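Local coordinates for protein GTP-sensing transcriptional pleiotropic repressor CodY (Clostridioides difficile, PDB 5N0L) that binds isoleucine in its GAF domain and, as a nutrient-sensing repressor, probably adjusts transcription of genes for metabolism, sporulation and virulence, at residues T116-L121 against V145-S150. Residues are numbered along the deposited sequence; the frame is centred on the assembly and turned at random.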
ATOM      1  N   THR A 116      33.850   5.308   2.583  1.00 18.33           N
ATOM      2  CA  THR A 116      32.906   6.361   2.508  1.00 21.38           C
ATOM      3  C   THR A 116      31.587   5.980   3.204  1.00 22.06           C
ATOM      4  O   THR A 116      31.057   4.874   2.969  1.00 24.71           O
ATOM      5  CB  THR A 116      32.705   6.732   1.049  1.00 23.22           C
ATOM      6  OG1 THR A 116      33.973   7.325   0.582  1.00 23.92           O
ATOM      7  CG2 THR A 116      31.548   7.721   0.845  1.00 27.50           C
ATOM      8  N   VAL A 117      31.091   6.894   3.985  1.00 22.01           N
ATOM      9  CA  VAL A 117      29.852   6.699   4.803  1.00 21.70           C
ATOM     10  C   VAL A 117      28.828   7.761   4.460  1.00 23.69           C
ATOM     11  O   VAL A 117      29.068   9.023   4.594  1.00 25.08           O
ATOM     12  CB  VAL A 117      30.198   6.717   6.286  1.00 23.19           C
ATOM     13  CG1 VAL A 117      28.927   6.389   7.128  1.00 23.68           C
ATOM     14  CG2 VAL A 117      31.363   5.773   6.613  1.00 26.06           C
ATOM     15  N   VAL A 118      27.727   7.262   3.907  1.00 20.55           N
ATOM     16  CA  VAL A 118      26.671   8.112   3.388  1.00 21.65           C
ATOM     17  C   VAL A 118      25.401   7.924   4.187  1.00 20.92           C
ATOM     18  O   VAL A 118      24.830   6.792   4.130  1.00 22.76           O
ATOM     19  CB  VAL A 118      26.373   7.857   1.929  1.00 21.67           C
ATOM     20  CG1 VAL A 118      25.333   8.861   1.410  1.00 23.93           C
ATOM     21  CG2 VAL A 118      27.683   7.892   1.127  1.00 24.72           C
ATOM     22  N   PRO A 119      24.931   9.011   4.828  1.00 25.42           N
ATOM     23  CA  PRO A 119      23.612   8.892   5.511  1.00 24.18           C
ATOM     24  C   PRO A 119      22.491   8.592   4.536  1.00 25.41           C
ATOM     25  O   PRO A 119      22.408   9.130   3.420  1.00 23.14           O
ATOM     26  CB  PRO A 119      23.420  10.247   6.173  1.00 27.57           C
ATOM     27  CG  PRO A 119      24.833  10.735   6.452  1.00 28.38           C
ATOM     28  CD  PRO A 119      25.629  10.253   5.258  1.00 26.04           C
ATOM     29  N   ILE A 120      21.538   7.741   4.955  1.00 22.30           N
ATOM     30  CA  ILE A 120      20.363   7.459   4.168  1.00 24.07           C
ATOM     31  C   ILE A 120      19.217   8.176   4.861  1.00 25.21           C
ATOM     32  O   ILE A 120      18.892   7.889   6.041  1.00 24.36           O
ATOM     33  CB  ILE A 120      20.061   5.949   4.075  1.00 22.46           C
ATOM     34  CG1 ILE A 120      21.162   5.196   3.342  1.00 24.89           C
ATOM     35  CG2 ILE A 120      18.709   5.714   3.464  1.00 26.07           C
ATOM     36  CD1 ILE A 120      21.164   3.657   3.280  1.00 24.74           C
ATOM     37  N   LEU A 121      18.605   9.094   4.147  1.00 25.78           N
ATOM     38  CA  LEU A 121      17.603   9.986   4.647  1.00 25.49           C
ATOM     39  C   LEU A 121      16.366   9.816   3.765  1.00 26.21           C
ATOM     40  O   LEU A 121      16.432   9.503   2.571  1.00 31.81           O
ATOM     41  CB  LEU A 121      18.065  11.429   4.557  1.00 31.46           C
ATOM     42  CG  LEU A 121      19.444  11.758   5.180  1.00 35.53           C
ATOM     43  CD1 LEU A 121      19.851  13.226   4.960  1.00 44.32           C
ATOM     44  CD2 LEU A 121      19.497  11.408   6.658  1.00 32.47           C
ATOM     45  N   VAL A 145      28.576  11.029  -6.386  1.00 18.59           N
ATOM     46  CA  VAL A 145      27.334  11.221  -7.026  1.00 19.15           C
ATOM     47  C   VAL A 145      26.557   9.871  -6.947  1.00 18.86           C
ATOM     48  O   VAL A 145      25.349   9.900  -6.656  1.00 21.79           O
ATOM     49  CB  VAL A 145      27.458  11.656  -8.502  1.00 22.09           C
ATOM     50  CG1 VAL A 145      26.203  11.589  -9.326  1.00 21.07           C
ATOM     51  CG2 VAL A 145      27.987  13.131  -8.427  1.00 20.37           C
ATOM     52  N   ILE A 146      27.208   8.851  -7.393  1.00 18.38           N
ATOM     53  CA  ILE A 146      26.541   7.510  -7.554  1.00 20.16           C
ATOM     54  C   ILE A 146      26.112   7.058  -6.141  1.00 22.20           C
ATOM     55  O   ILE A 146      24.982   6.636  -5.938  1.00 23.47           O
ATOM     56  CB  ILE A 146      27.416   6.485  -8.214  1.00 22.25           C
ATOM     57  CG1 ILE A 146      27.661   6.956  -9.703  1.00 24.86           C
ATOM     58  CG2 ILE A 146      26.821   5.074  -8.159  1.00 27.49           C
ATOM     59  CD1 ILE A 146      28.735   6.187 -10.329  1.00 33.06           C
ATOM     60  N   ALA A 147      26.998   7.201  -5.224  1.00 17.28           N
ATOM     61  CA  ALA A 147      26.671   6.789  -3.787  1.00 18.85           C
ATOM     62  C   ALA A 147      25.574   7.554  -3.198  1.00 22.29           C
ATOM     63  O   ALA A 147      24.657   6.968  -2.527  1.00 22.51           O
ATOM     64  CB  ALA A 147      27.839   6.848  -2.907  1.00 20.58           C
ATOM     65  N   GLU A 148      25.535   8.862  -3.369  1.00 20.65           N
ATOM     66  CA  GLU A 148      24.551   9.657  -2.796  1.00 20.28           C
ATOM     67  C   GLU A 148      23.171   9.517  -3.399  1.00 19.12           C
ATOM     68  O   GLU A 148      22.134   9.529  -2.629  1.00 23.88           O
ATOM     69  CB  GLU A 148      24.962  11.119  -2.693  1.00 21.23           C
ATOM     70  CG  GLU A 148      26.091  11.298  -1.713  1.00 22.14           C
ATOM     71  CD  GLU A 148      26.473  12.715  -1.412  1.00 30.13           C
ATOM     72  OE1 GLU A 148      25.768  13.651  -1.902  1.00 28.06           O
ATOM     73  OE2 GLU A 148      27.472  12.845  -0.648  1.00 31.12           O
ATOM     74  N   TYR A 149      23.078   9.397  -4.732  1.00 19.89           N
ATOM     75  CA  TYR A 149      21.843   9.207  -5.294  1.00 21.70           C
ATOM     76  C   TYR A 149      21.339   7.761  -4.916  1.00 20.10           C
ATOM     77  O   TYR A 149      20.127   7.621  -4.696  1.00 22.69           O
ATOM     78  CB  TYR A 149      21.674   9.523  -6.754  1.00 24.94           C
ATOM     79  CG  TYR A 149      21.929   8.551  -7.745  1.00 24.92           C
ATOM     80  CD1 TYR A 149      21.012   7.480  -8.028  1.00 23.84           C
ATOM     81  CD2 TYR A 149      23.000   8.752  -8.644  1.00 32.71           C
ATOM     82  CE1 TYR A 149      21.232   6.637  -9.072  1.00 24.94           C
ATOM     83  CE2 TYR A 149      23.215   7.895  -9.662  1.00 30.12           C
ATOM     84  CZ  TYR A 149      22.321   6.870  -9.916  1.00 29.44           C
ATOM     85  OH  TYR A 149      22.572   6.047 -10.960  1.00 31.03           O
ATOM     86  N   SER A 150      22.230   6.812  -4.878  1.00 19.02           N
ATOM     87  CA  SER A 150      21.825   5.413  -4.493  1.00 19.68           C
ATOM     88  C   SER A 150      21.320   5.376  -3.066  1.00 20.93           C
ATOM     89  O   SER A 150      20.227   4.732  -2.844  1.00 21.15           O
ATOM     90  CB  SER A 150      23.007   4.493  -4.649  1.00 23.12           C
ATOM     91  OG  SER A 150      23.358   4.223  -5.988  1.00 23.46           O
TER
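Val118 turns its two methyls onto different residues of the helix because chi1 is -175°: CG1 stands anti to the backbone N and meets Glu148, while CG2, anti to the carbonyl carbon, meets Ala147. Glu148 has chi1 -67°, which sets its CG beside its own backbone N, 4.0 Å from Val118 CG1; the Glu148 and Val118 side chains cross at about a right angle, and the glutamate chain is extended beyond CG. The methyl-to-methyl approach, Val118 CG2 to Ala147 CB, is 4.2 Å. With 114 Å² buried in all, this is a small apolar contact carried by Val118; the backbones come nearest at the CA atoms of Val118 and Glu148, 6.7 Å apart. It joins helix 141-158 to strand 114-122 of the antiparallel five-stranded sheet, order 2-1-5-4-3, of the GAF fold; the Val118 side chain lies about 12 Å from the bound isoleucine. Ala151 on the next helical turn also touches Val118. Glu148 packs through CG, whereas its OE2 takes both a hydrogen bond with Thr91 OG1 and a salt bridge to Arg13 of a neighbouring subunit. Within the helix, Ser150 OG bonds Ile146 O from above the carbonyl plane.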